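Local structure of N-acetylmuramoyl-L-alanine amidase amiD (Escherichia coli, 3D2Y) at residues V59-P64 with E104-G109; F119-P124 with G163-W168; V53-L58 with W73-E78; A129-A134 with Q169-Q174. The protein hydrolyses the bond between N-acetylmuramoyl groups and L-amino acid residues in certain cell-wall glycopeptides, using one bound zinc ion. One frame throughout, in Å; residues are numbered along the deposited sequence. Where two conformers were deposited one is given.

Contact 1: V59-P64 with E104-G109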
loop_
_atom_site.group_PDB
_atom_site.type_symbol
_atom_site.label_atom_id
_atom_site.label_comp_id
_atom_site.label_asym_id
_atom_site.label_seq_id
_atom_site.Cartn_x
_atom_site.Cartn_y
_atom_site.Cartn_z
ATOM N N VAL A 59 -7.896 7.263 10.175
ATOM C CA VAL A 59 -7.015 8.099 10.995
ATOM C C VAL A 59 -7.307 9.586 10.705
ATOM O O VAL A 59 -7.126 10.014 9.572
ATOM C CB VAL A 59 -5.506 7.818 10.737
ATOM C CG1 VAL A 59 -4.657 8.542 11.834
ATOM C CG2 VAL A 59 -5.227 6.256 10.766
ATOM N N PRO A 60 -7.760 10.365 11.722
ATOM C CA PRO A 60 -7.951 11.799 11.433
ATOM C C PRO A 60 -6.622 12.476 11.022
ATOM O O PRO A 60 -5.544 11.965 11.293
ATOM C CB PRO A 60 -8.450 12.369 12.781
ATOM C CG PRO A 60 -8.924 11.243 13.562
ATOM C CD PRO A 60 -8.070 10.061 13.130
ATOM N N ALA A 61 -6.717 13.649 10.437
ATOM C CA ALA A 61 -5.536 14.437 10.067
ATOM C C ALA A 61 -4.692 14.768 11.287
ATOM O O ALA A 61 -3.472 14.756 11.210
ATOM C CB ALA A 61 -5.964 15.728 9.394
ATOM N N VAL A 62 -5.354 15.143 12.384
ATOM C CA VAL A 62 -4.693 15.344 13.659
ATOM C C VAL A 62 -5.595 14.615 14.643
ATOM O O VAL A 62 -6.611 15.161 15.085
ATOM C CB VAL A 62 -4.483 16.837 14.002
ATOM C CG1 VAL A 62 -3.732 16.968 15.373
ATOM C CG2 VAL A 62 -3.675 17.520 12.839
ATOM N N PRO A 63 -5.243 13.363 14.978
ATOM C CA PRO A 63 -6.057 12.583 15.899
ATOM C C PRO A 63 -6.114 13.246 17.277
ATOM O O PRO A 63 -5.100 13.816 17.739
ATOM C CB PRO A 63 -5.318 11.234 15.979
ATOM C CG PRO A 63 -4.476 11.177 14.733
ATOM C CD PRO A 63 -4.067 12.610 14.509
ATOM N N PRO A 64 -7.320 13.267 17.881
ATOM C CA PRO A 64 -7.524 13.763 19.240
ATOM C C PRO A 64 -6.761 12.801 20.145
ATOM O O PRO A 64 -6.617 11.613 19.807
ATOM C CB PRO A 64 -9.020 13.596 19.437
ATOM C CG PRO A 64 -9.422 12.508 18.447
ATOM C CD PRO A 64 -8.562 12.746 17.276
ATOM N N GLU A 104 -7.409 4.132 6.056
ATOM C CA GLU A 104 -7.736 5.420 5.429
ATOM C C GLU A 104 -7.238 6.575 6.314
ATOM O O GLU A 104 -7.475 6.601 7.534
ATOM C CB GLU A 104 -9.246 5.537 5.225
ATOM C CG GLU A 104 -9.794 4.673 4.075
ATOM C CD GLU A 104 -10.047 5.493 2.849
ATOM O OE1 GLU A 104 -10.474 6.642 3.002
ATOM O OE2 GLU A 104 -9.877 5.005 1.731
ATOM N N LEU A 105 -6.555 7.504 5.660
ATOM C CA LEU A 105 -5.934 8.700 6.239
ATOM C C LEU A 105 -6.690 9.935 5.756
ATOM O O LEU A 105 -6.798 10.193 4.550
ATOM C CB LEU A 105 -4.467 8.768 5.833
ATOM C CG LEU A 105 -3.561 7.539 6.049
ATOM C CD1 LEU A 105 -2.119 7.836 5.612
ATOM C CD2 LEU A 105 -3.573 7.163 7.519
ATOM N N GLU A 106 -7.217 10.686 6.707
ATOM C CA GLU A 106 -7.932 11.913 6.366
ATOM C C GLU A 106 -6.904 12.861 5.767
ATOM O O GLU A 106 -5.986 13.308 6.451
ATOM C CB GLU A 106 -8.600 12.555 7.570
ATOM C CG GLU A 106 -9.331 13.878 7.225
ATOM C CD GLU A 106 -9.605 14.812 8.425
ATOM O OE1 GLU A 106 -9.966 15.969 8.165
ATOM O OE2 GLU A 106 -9.481 14.398 9.593
ATOM N N ASN A 107 -7.063 13.148 4.488
ATOM C CA ASN A 107 -6.125 14.020 3.784
ATOM C C ASN A 107 -6.847 14.416 2.504
ATOM O O ASN A 107 -7.589 13.605 1.961
ATOM C CB ASN A 107 -4.803 13.255 3.522
ATOM C CG ASN A 107 -3.857 14.018 2.579
ATOM O OD1 ASN A 107 -4.014 13.969 1.341
ATOM N ND2 ASN A 107 -2.884 14.750 3.158
ATOM N N ARG A 108 -6.644 15.647 2.034
ATOM C CA ARG A 108 -7.411 16.188 0.904
ATOM C C ARG A 108 -7.101 15.577 -0.476
ATOM O O ARG A 108 -7.885 15.761 -1.435
ATOM C CB ARG A 108 -7.260 17.722 0.865
ATOM C CG ARG A 108 -7.687 18.389 -0.434
ATOM C CD ARG A 108 -7.026 19.797 -0.586
ATOM N NE ARG A 108 -6.482 20.231 0.698
ATOM C CZ ARG A 108 -5.243 20.667 0.922
ATOM N NH1 ARG A 108 -4.369 20.826 -0.062
ATOM N NH2 ARG A 108 -4.899 20.983 2.164
ATOM N N GLY A 109 -5.985 14.851 -0.571
ATOM C CA GLY A 109 -5.485 14.363 -1.871
ATOM C C GLY A 109 -5.011 15.483 -2.781
ATOM O O GLY A 109 -4.373 16.457 -2.312
#
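V59 and L105 pair as parallel neighbours at the C-terminal ends of strands 57-59 and 100-105, their CA atoms 4.9 Å apart. The backbone of V59 is gripped by the two residues flanking L105: V59 N donates to E104 O at 2.8 Å, and E106 N donates to V59 O at 2.9 Å. Both bonds are nearly straight. The regular pairing ends after V59, and a side chain takes over. In a continuing parallel pair A61 N would meet E106 O; instead it donates to E106 OE2 at 3.0 Å, while E106 O turns to the side-chain amide of Q126. With CG anti to its own backbone N (chi1 179°) and the chain extended beyond, the side chain of E106 reaches across to P60 and A61, OE2 also touching P60 CA. A61 N meets OE2 from above the carboxylate, 54° out of its plane. V59 and L105 lie side by side pointing the same way, CG2 of V59 3.8 Å from CD2 of L105, on the face of the sheet covered by helix 124-141. The side chain of E104 leads away from 59-64 toward the zinc ligand H35 and the bound peptide. This strand end, delivering the proton acceptor E104 beside the metal site, belongs to the mixed sheet of the PGRP-like zinc amidase fold.

Contact 2: F119-P124 with G163-W168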
loop_
_atom_site.group_PDB
_atom_site.type_symbol
_atom_site.label_atom_id
_atom_site.label_comp_id
_atom_site.label_asym_id
_atom_site.label_seq_id
_atom_site.Cartn_x
_atom_site.Cartn_y
_atom_site.Cartn_z
ATOM N N PHE A 119 -0.731 18.007 -4.590
ATOM C CA PHE A 119 -1.167 17.116 -3.511
ATOM C C PHE A 119 -1.024 17.826 -2.154
ATOM O O PHE A 119 -0.343 18.828 -2.081
ATOM C CB PHE A 119 -0.360 15.812 -3.534
ATOM C CG PHE A 119 -0.772 14.852 -4.625
ATOM C CD1 PHE A 119 -1.660 13.808 -4.367
ATOM C CD2 PHE A 119 -0.234 14.951 -5.910
ATOM C CE1 PHE A 119 -2.023 12.890 -5.366
ATOM C CE2 PHE A 119 -0.605 14.061 -6.915
ATOM C CZ PHE A 119 -1.461 13.008 -6.651
ATOM N N ALA A 120 -1.647 17.293 -1.101
ATOM C CA ALA A 120 -1.663 17.925 0.238
ATOM C C ALA A 120 -0.667 17.223 1.152
ATOM O O ALA A 120 -0.639 16.002 1.187
ATOM C CB ALA A 120 -3.038 17.788 0.823
ATOM N N PRO A 121 0.163 17.979 1.888
ATOM C CA PRO A 121 1.106 17.349 2.813
ATOM C C PRO A 121 0.400 16.572 3.931
ATOM O O PRO A 121 -0.704 16.927 4.338
ATOM C CB PRO A 121 1.874 18.561 3.386
ATOM C CG PRO A 121 1.728 19.616 2.325
ATOM C CD PRO A 121 0.321 19.448 1.859
ATOM N N PHE A 122 1.033 15.513 4.428
ATOM C CA PHE A 122 0.475 14.789 5.571
ATOM C C PHE A 122 0.909 15.393 6.911
ATOM O O PHE A 122 2.125 15.571 7.191
ATOM C CB PHE A 122 0.868 13.319 5.483
ATOM C CG PHE A 122 0.174 12.577 4.344
ATOM C CD1 PHE A 122 0.648 12.687 3.035
ATOM C CD2 PHE A 122 -0.983 11.841 4.581
ATOM C CE1 PHE A 122 0.023 12.026 1.940
ATOM C CE2 PHE A 122 -1.639 11.200 3.510
ATOM C CZ PHE A 122 -1.118 11.306 2.178
ATOM N N GLU A 123 -0.087 15.709 7.751
ATOM C CA GLU A 123 0.157 16.174 9.090
ATOM C C GLU A 123 1.102 15.227 9.809
ATOM O O GLU A 123 0.894 14.022 9.831
ATOM C CB GLU A 123 -1.159 16.342 9.872
ATOM C CG GLU A 123 -2.348 16.888 9.067
ATOM C CD GLU A 123 -2.167 18.299 8.483
ATOM O OE1 GLU A 123 -1.191 19.025 8.834
ATOM O OE2 GLU A 123 -3.050 18.683 7.667
ATOM N N PRO A 124 2.222 15.757 10.331
ATOM C CA PRO A 124 3.065 14.837 11.105
ATOM C C PRO A 124 2.351 14.095 12.282
ATOM O O PRO A 124 2.731 12.962 12.595
ATOM C CB PRO A 124 4.217 15.720 11.621
ATOM C CG PRO A 124 3.960 17.134 11.083
ATOM C CD PRO A 124 2.817 17.092 10.118
ATOM N N GLY A 163 -0.481 9.000 -2.680
ATOM C CA GLY A 163 0.151 10.075 -3.425
ATOM C C GLY A 163 1.604 10.356 -3.101
ATOM O O GLY A 163 2.191 9.790 -2.157
ATOM N N PRO A 164 2.221 11.247 -3.897
ATOM C CA PRO A 164 3.667 11.473 -3.859
ATOM C C PRO A 164 4.156 12.247 -2.612
ATOM O O PRO A 164 5.374 12.325 -2.379
ATOM C CB PRO A 164 3.912 12.231 -5.158
ATOM C CG PRO A 164 2.631 13.079 -5.289
ATOM C CD PRO A 164 1.549 12.074 -4.905
ATOM N N LEU A 165 3.236 12.805 -1.809
ATOM C CA LEU A 165 3.618 13.508 -0.564
ATOM C C LEU A 165 3.572 12.563 0.653
ATOM O O LEU A 165 4.006 12.919 1.760
ATOM C CB LEU A 165 2.775 14.771 -0.356
ATOM C CG LEU A 165 3.055 15.921 -1.363
ATOM C CD1 LEU A 165 2.320 17.137 -0.966
ATOM C CD2 LEU A 165 4.539 16.268 -1.452
ATOM N N PHE A 166 3.081 11.354 0.432
ATOM C CA PHE A 166 3.084 10.330 1.480
ATOM C C PHE A 166 4.512 9.883 1.830
ATOM O O PHE A 166 5.251 9.482 0.931
ATOM C CB PHE A 166 2.201 9.100 1.149
ATOM C CG PHE A 166 2.033 8.194 2.325
ATOM C CD1 PHE A 166 2.774 7.019 2.432
ATOM C CD2 PHE A 166 1.200 8.574 3.382
ATOM C CE1 PHE A 166 2.643 6.204 3.607
ATOM C CE2 PHE A 166 1.069 7.800 4.514
ATOM C CZ PHE A 166 1.789 6.591 4.618
ATOM N N PRO A 167 4.900 9.960 3.135
ATOM C CA PRO A 167 6.308 9.738 3.515
ATOM C C PRO A 167 6.757 8.263 3.660
ATOM O O PRO A 167 7.022 7.802 4.769
ATOM C CB PRO A 167 6.426 10.532 4.837
ATOM C CG PRO A 167 5.040 10.426 5.458
ATOM C CD PRO A 167 4.055 10.316 4.302
ATOM N N TRP A 168 6.821 7.538 2.529
ATOM C CA TRP A 168 7.195 6.106 2.512
ATOM C C TRP A 168 8.576 5.821 3.113
ATOM O O TRP A 168 8.733 4.863 3.892
ATOM C CB TRP A 168 7.122 5.545 1.097
ATOM C CG TRP A 168 5.718 5.377 0.581
ATOM C CD1 TRP A 168 5.086 6.164 -0.329
ATOM C CD2 TRP A 168 4.745 4.400 1.015
ATOM N NE1 TRP A 168 3.785 5.715 -0.547
ATOM C CE2 TRP A 168 3.556 4.620 0.247
ATOM C CE3 TRP A 168 4.772 3.344 1.941
ATOM C CZ2 TRP A 168 2.398 3.838 0.394
ATOM C CZ3 TRP A 168 3.619 2.539 2.082
ATOM C CH2 TRP A 168 2.438 2.807 1.304
HETATM O O HOH W 1 3.682 14.953 3.566
#
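The F119 ring carries P164 over the centre of one face, whereas F122 turns a face to the edge of F166. The first is a CH-pi contact, with P164 CD 3.3 Å from the centroid of the F119 ring and only 4° off its normal. The second is a T-shaped pair, F122 and F166 centroids 5.1 Å apart and planes at 86°; one face of the F166 ring is itself covered by P167 CD. P164 and L165 are the middle residues of a type I beta turn, G163 to F166, which packs against the loop leading into helix 124-141. A CB on G163 would collide with F119 CD1 and, at these backbone angles, with the preceding carbonyl O. A serine at F119 would probably leave the P164 ring without its aromatic cover and open a gap beside Y36, a substrate-binding residue that F119 also touches. L165, with CG anti to its carbonyl carbon (chi1 -69°), carries CD1 to 3.3 Å from F119 O and to the P121 ring. One water, in the F122 ring plane at its edge, bridges the segments, accepting from F122 N at 2.8 Å and donating to L165 O at 2.7 Å.

Contact 3: V53-L58 with W73-E78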
loop_
_atom_site.group_PDB
_atom_site.type_symbol
_atom_site.label_atom_id
_atom_site.label_comp_id
_atom_site.label_asym_id
_atom_site.label_seq_id
_atom_site.Cartn_x
_atom_site.Cartn_y
_atom_site.Cartn_z
ATOM N N VAL A 53 -18.503 1.604 0.196
ATOM C CA VAL A 53 -17.103 1.409 0.535
ATOM C C VAL A 53 -16.898 1.416 2.047
ATOM O O VAL A 53 -17.705 1.950 2.777
ATOM C CB VAL A 53 -16.176 2.414 -0.221
ATOM C CG1 VAL A 53 -16.771 3.821 -0.241
ATOM C CG2 VAL A 53 -14.791 2.442 0.395
ATOM N N SER A 54 -15.839 0.762 2.498
ATOM C CA SER A 54 -15.396 0.839 3.890
ATOM C C SER A 54 -13.875 0.650 4.016
ATOM O O SER A 54 -13.179 0.323 3.044
ATOM C CB SER A 54 -16.107 -0.211 4.746
ATOM O OG SER A 54 -15.696 -1.530 4.346
ATOM N N SER A 55 -13.351 0.866 5.213
ATOM C CA SER A 55 -11.959 0.498 5.506
ATOM C C SER A 55 -11.918 0.006 6.937
ATOM O O SER A 55 -12.851 0.266 7.718
ATOM C CB SER A 55 -11.009 1.688 5.321
ATOM O OG SER A 55 -11.373 2.752 6.199
ATOM N N HIS A 56 -10.840 -0.680 7.305
ATOM C CA HIS A 56 -10.697 -1.151 8.694
ATOM C C HIS A 56 -10.385 -0.042 9.665
ATOM O O HIS A 56 -10.931 -0.019 10.760
ATOM C CB HIS A 56 -9.647 -2.227 8.806
ATOM C CG HIS A 56 -9.927 -3.418 7.956
ATOM N ND1 HIS A 56 -9.490 -3.539 6.647
ATOM C CD2 HIS A 56 -10.607 -4.559 8.237
ATOM C CE1 HIS A 56 -9.897 -4.698 6.162
ATOM N NE2 HIS A 56 -10.579 -5.337 7.106
ATOM N N TYR A 57 -9.538 0.904 9.242
ATOM C CA TYR A 57 -9.191 2.038 10.086
ATOM C C TYR A 57 -9.347 3.384 9.360
ATOM O O TYR A 57 -9.205 3.501 8.131
ATOM C CB TYR A 57 -7.767 1.864 10.622
ATOM C CG TYR A 57 -7.542 0.591 11.387
ATOM C CD1 TYR A 57 -7.834 0.533 12.752
ATOM C CD2 TYR A 57 -7.037 -0.539 10.763
ATOM C CE1 TYR A 57 -7.628 -0.632 13.476
ATOM C CE2 TYR A 57 -6.830 -1.736 11.476
ATOM C CZ TYR A 57 -7.140 -1.749 12.839
ATOM O OH TYR A 57 -6.969 -2.835 13.643
ATOM N N LEU A 58 -9.729 4.375 10.140
ATOM C CA LEU A 58 -9.773 5.760 9.692
ATOM C C LEU A 58 -8.976 6.647 10.677
ATOM O O LEU A 58 -9.334 6.746 11.877
ATOM C CB LEU A 58 -11.233 6.241 9.560
ATOM C CG LEU A 58 -11.512 7.724 9.215
ATOM C CD1 LEU A 58 -10.958 8.149 7.827
ATOM C CD2 LEU A 58 -13.019 7.972 9.255
ATOM N N TRP A 73 -10.046 5.468 14.499
ATOM C CA TRP A 73 -11.362 4.830 14.395
ATOM C C TRP A 73 -11.219 3.489 13.697
ATOM O O TRP A 73 -10.549 3.416 12.680
ATOM C CB TRP A 73 -12.355 5.750 13.660
ATOM C CG TRP A 73 -13.105 6.669 14.610
ATOM C CD1 TRP A 73 -14.400 6.548 14.986
ATOM C CD2 TRP A 73 -12.582 7.803 15.304
ATOM N NE1 TRP A 73 -14.744 7.557 15.850
ATOM C CE2 TRP A 73 -13.647 8.348 16.059
ATOM C CE3 TRP A 73 -11.327 8.439 15.334
ATOM C CZ2 TRP A 73 -13.491 9.474 16.883
ATOM C CZ3 TRP A 73 -11.168 9.571 16.153
ATOM C CH2 TRP A 73 -12.255 10.079 16.915
ATOM N N GLN A 74 -11.754 2.426 14.306
ATOM C CA GLN A 74 -11.798 1.105 13.645
ATOM C C GLN A 74 -13.232 0.821 13.253
ATOM O O GLN A 74 -14.149 0.889 14.083
ATOM C CB GLN A 74 -11.138 -0.030 14.463
ATOM C CG GLN A 74 -11.282 -1.437 13.782
ATOM C CD GLN A 74 -10.631 -2.590 14.492
ATOM O OE1 GLN A 74 -10.419 -3.660 13.886
ATOM N NE2 GLN A 74 -10.315 -2.416 15.754
ATOM N N LEU A 75 -13.433 0.554 11.967
ATOM C CA LEU A 75 -14.757 0.469 11.396
ATOM C C LEU A 75 -15.162 -0.957 11.079
ATOM O O LEU A 75 -16.337 -1.240 10.933
ATOM C CB LEU A 75 -14.831 1.321 10.116
ATOM C CG LEU A 75 -14.457 2.795 10.229
ATOM C CD1 LEU A 75 -14.519 3.439 8.871
ATOM C CD2 LEU A 75 -15.398 3.562 11.208
ATOM N N VAL A 76 -14.173 -1.844 10.934
ATOM C CA VAL A 76 -14.398 -3.202 10.437
ATOM C C VAL A 76 -13.420 -4.116 11.158
ATOM O O VAL A 76 -12.234 -3.793 11.206
ATOM C CB VAL A 76 -14.207 -3.360 8.884
ATOM C CG1 VAL A 76 -14.304 -4.888 8.441
ATOM C CG2 VAL A 76 -15.188 -2.489 8.088
ATOM N N PRO A 77 -13.932 -5.212 11.789
ATOM C CA PRO A 77 -13.029 -6.199 12.431
ATOM C C PRO A 77 -12.040 -6.719 11.382
ATOM O O PRO A 77 -12.416 -6.921 10.231
ATOM C CB PRO A 77 -13.978 -7.313 12.894
ATOM C CG PRO A 77 -15.325 -6.652 13.031
ATOM C CD PRO A 77 -15.344 -5.629 11.890
ATOM N N GLU A 78 -10.785 -6.904 11.799
ATOM C CA GLU A 78 -9.683 -7.243 10.893
ATOM C C GLU A 78 -9.938 -8.610 10.294
ATOM O O GLU A 78 -9.454 -8.882 9.204
ATOM C CB GLU A 78 -8.325 -7.271 11.625
ATOM C CG GLU A 78 -7.767 -5.912 12.083
ATOM C CD GLU A 78 -6.319 -5.989 12.640
ATOM O OE1 GLU A 78 -5.843 -7.106 12.944
ATOM O OE2 GLU A 78 -5.679 -4.922 12.769
#
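H56, Y57 and L58 bury the most surface against 73-78. H56 works through its ring edge and its carbonyl. The imidazole brings CD2 to 3.5 Å from V76 O, with P77 O also near the ring plane, while CG1 of V76 packs beside the same CD2. Its nitrogens are held from outside: ND1 is bonded to the backbone N of G102 and NE2 to the carbonyl of E80, a pattern that fixes the ring rotation and is consistent with the proton on NE2. H56 O accepts from L75 N at 2.8 Å, the donor standing above the carbonyl plane.

From here regular antiparallel pairing begins, adding 73-74 as an outermost strand of the mixed sheet. Y57 and Q74 form a non-hydrogen-bonded pair, their side chains side by side, with Q74 CB 3.7 Å from Y57 CE1. L58 and W73 form the hydrogen-bonded pair, L58 N to W73 O at 2.8 Å and W73 N to L58 O at 3.0 Å; L58 CB also packs on W73 CB, at 4.3 Å, and near L75 CD1.

With CG anti to its carbonyl carbon (chi1 -57°), the Y57 ring runs on past Q74 to E78, to which Y57 OH donates at 2.6 Å. It meets OE2 on the anti side, 35° out of the carboxylate plane, with ring and carboxylate planes 84° apart. R140 forms a salt bridge to the same oxygen, and Y141 OH bonds OE1. S55 O is buried without a polar partner, covered by L75 CB at 3.3 Å and V76 CG2.

Contact 4: A129-A134 with Q169-Q174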
loop_
_atom_site.group_PDB
_atom_site.type_symbol
_atom_site.label_atom_id
_atom_site.label_comp_id
_atom_site.label_asym_id
_atom_site.label_seq_id
_atom_site.Cartn_x
_atom_site.Cartn_y
_atom_site.Cartn_z
ATOM N N ALA A 129 0.695 8.787 14.605
ATOM C CA ALA A 129 -0.393 7.886 15.024
ATOM C C ALA A 129 -0.381 6.598 14.211
ATOM O O ALA A 129 -0.574 5.477 14.752
ATOM C CB ALA A 129 -1.737 8.615 14.876
ATOM N N LEU A 130 -0.158 6.758 12.905
ATOM C CA LEU A 130 -0.081 5.609 11.959
ATOM C C LEU A 130 0.997 4.598 12.283
ATOM O O LEU A 130 0.754 3.400 12.162
ATOM C CB LEU A 130 0.117 6.140 10.549
ATOM C CG LEU A 130 0.247 5.137 9.398
ATOM C CD1 LEU A 130 -0.960 4.150 9.361
ATOM C CD2 LEU A 130 0.475 5.879 8.084
ATOM N N ILE A 131 2.188 5.067 12.655
ATOM C CA ILE A 131 3.361 4.177 12.854
ATOM C C ILE A 131 3.091 2.984 13.820
ATOM O O ILE A 131 3.253 1.861 13.409
ATOM C CB ILE A 131 4.666 5.025 13.188
ATOM C CG1 ILE A 131 5.081 5.811 11.936
ATOM C CG2 ILE A 131 5.820 4.116 13.763
ATOM C CD1 ILE A 131 6.167 6.973 12.170
ATOM N N PRO A 132 2.653 3.231 15.082
ATOM C CA PRO A 132 2.386 2.094 15.997
ATOM C C PRO A 132 1.234 1.161 15.569
ATOM O O PRO A 132 1.268 -0.031 15.867
ATOM C CB PRO A 132 2.103 2.776 17.330
ATOM C CG PRO A 132 1.631 4.145 16.943
ATOM C CD PRO A 132 2.435 4.524 15.761
ATOM N N LEU A 133 0.245 1.685 14.853
ATOM C CA LEU A 133 -0.849 0.869 14.358
ATOM C C LEU A 133 -0.343 -0.026 13.223
ATOM O O LEU A 133 -0.565 -1.242 13.226
ATOM C CB LEU A 133 -2.009 1.768 13.889
ATOM C CG LEU A 133 -3.121 1.044 13.101
ATOM C CD1 LEU A 133 -3.844 -0.026 13.972
ATOM C CD2 LEU A 133 -4.072 2.058 12.453
ATOM N N ALA A 134 0.371 0.560 12.266
ATOM C CA ALA A 134 1.004 -0.259 11.186
ATOM C C ALA A 134 1.956 -1.324 11.757
ATOM O O ALA A 134 1.908 -2.470 11.336
ATOM C CB ALA A 134 1.730 0.644 10.188
ATOM N N GLN A 169 9.569 6.644 2.742
ATOM C CA GLN A 169 10.938 6.486 3.265
ATOM C C GLN A 169 11.001 6.657 4.797
ATOM O O GLN A 169 11.641 5.862 5.480
ATOM C CB GLN A 169 11.935 7.435 2.583
ATOM C CG GLN A 169 13.351 6.856 2.601
ATOM C CD GLN A 169 14.415 7.804 2.097
ATOM O OE1 GLN A 169 14.144 8.752 1.353
ATOM N NE2 GLN A 169 15.653 7.528 2.480
ATOM N N GLN A 170 10.331 7.678 5.325
ATOM C CA GLN A 170 10.199 7.842 6.770
ATOM C C GLN A 170 9.624 6.592 7.455
ATOM O O GLN A 170 10.072 6.197 8.541
ATOM C CB GLN A 170 9.296 9.026 7.092
ATOM C CG GLN A 170 9.308 9.341 8.539
ATOM C CD GLN A 170 8.272 10.331 8.966
ATOM O OE1 GLN A 170 7.886 10.339 10.132
ATOM N NE2 GLN A 170 7.790 11.153 8.041
ATOM N N LEU A 171 8.612 5.990 6.840
ATOM C CA LEU A 171 7.978 4.816 7.422
ATOM C C LEU A 171 8.930 3.645 7.340
ATOM O O LEU A 171 8.953 2.820 8.258
ATOM C CB LEU A 171 6.690 4.434 6.686
ATOM C CG LEU A 171 5.419 5.223 6.968
ATOM C CD1 LEU A 171 4.211 4.332 6.715
ATOM C CD2 LEU A 171 5.463 5.660 8.380
ATOM N N ALA A 172 9.700 3.559 6.245
ATOM C CA ALA A 172 10.600 2.448 6.025
ATOM C C ALA A 172 11.699 2.441 7.069
ATOM O O ALA A 172 12.151 1.381 7.500
ATOM C CB ALA A 172 11.189 2.487 4.606
ATOM N N GLN A 173 12.116 3.635 7.480
ATOM C CA GLN A 173 13.116 3.790 8.544
ATOM C C GLN A 173 12.602 3.352 9.920
ATOM O O GLN A 173 13.406 3.052 10.813
ATOM C CB GLN A 173 13.644 5.217 8.562
ATOM C CG GLN A 173 14.477 5.525 7.313
ATOM C CD GLN A 173 14.736 7.002 7.114
ATOM O OE1 GLN A 173 14.203 7.845 7.837
ATOM N NE2 GLN A 173 15.571 7.326 6.129
ATOM N N GLN A 174 11.279 3.319 10.071
ATOM C CA GLN A 174 10.594 2.770 11.252
ATOM C C GLN A 174 10.218 1.263 11.123
ATOM O O GLN A 174 9.505 0.692 11.979
ATOM C CB GLN A 174 9.353 3.621 11.571
ATOM C CG GLN A 174 9.654 5.067 11.909
ATOM C CD GLN A 174 10.311 5.215 13.251
ATOM O OE1 GLN A 174 11.346 5.863 13.377
ATOM N NE2 GLN A 174 9.715 4.604 14.275
#
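I131 sends its longer branch to helix 168-173 because CG1 stands anti to its carbonyl carbon (chi1 -69°) and CD1 continues the extended course, while CG2, anti to the backbone N, faces Q174. L171 also has CG anti to the carbonyl carbon, and its CD2 comes in to 3.6 Å from I131 CG1, the two side chains crossing obliquely. Q174 bends at chi2 (-71°), turning its amide across I131 with the two side chains at about a right angle: Q174 CG lies 4.0 Å from I131 CD1, and NE2 stands 4.0 Å from I131 CG2. I131 is therefore met by L171 on one flank and by Q174 on another, and no hydrogen bond crosses the contact.

The arrangement is a small helix-helix contact, the axes of 129-134 and 169-173 passing 11.1 Å apart with a crossing angle of -48°. Helix 124-141 lies on the sheet, L130 touching I103 and L105 of strand 100-105, and the short helix 168-173 packs at its flank. An alanine in place of I131 would lack CG1, CG2 and CD1, and is likely to open a gap beside L171 CD2 and let the Q174 side chain turn more freely. L130 adds a looser touch, its CD2 4.3 Å from CD1 of L171. Q174 O receives the amino group of K135 from the longer helix.

How the contacts relate
Contacts 1 and 3 share the mixed sheet: strand 57-59 lies between 73-74 and 100-105, and E104 N meets Y57 O at 2.8 Å. Contact 1 holds the catalytic E104, whose side chain is about 3 Å from those of S55 in contact 3 and the zinc ligand H35. Contacts 1, 2 and 4 meet in one apolar cluster, where L105 CD1 is 3.4 Å from F166 CE2 and F166 CZ is 3.8 Å from L130 CD2. N107 ND2 also bonds A120 O (3.2 Å), tying contact 1 to contact 2. Contact 3 reaches contact 4 through Y57 and L133, but contacts 2 and 3 do not touch, their centres about 21 Å apart.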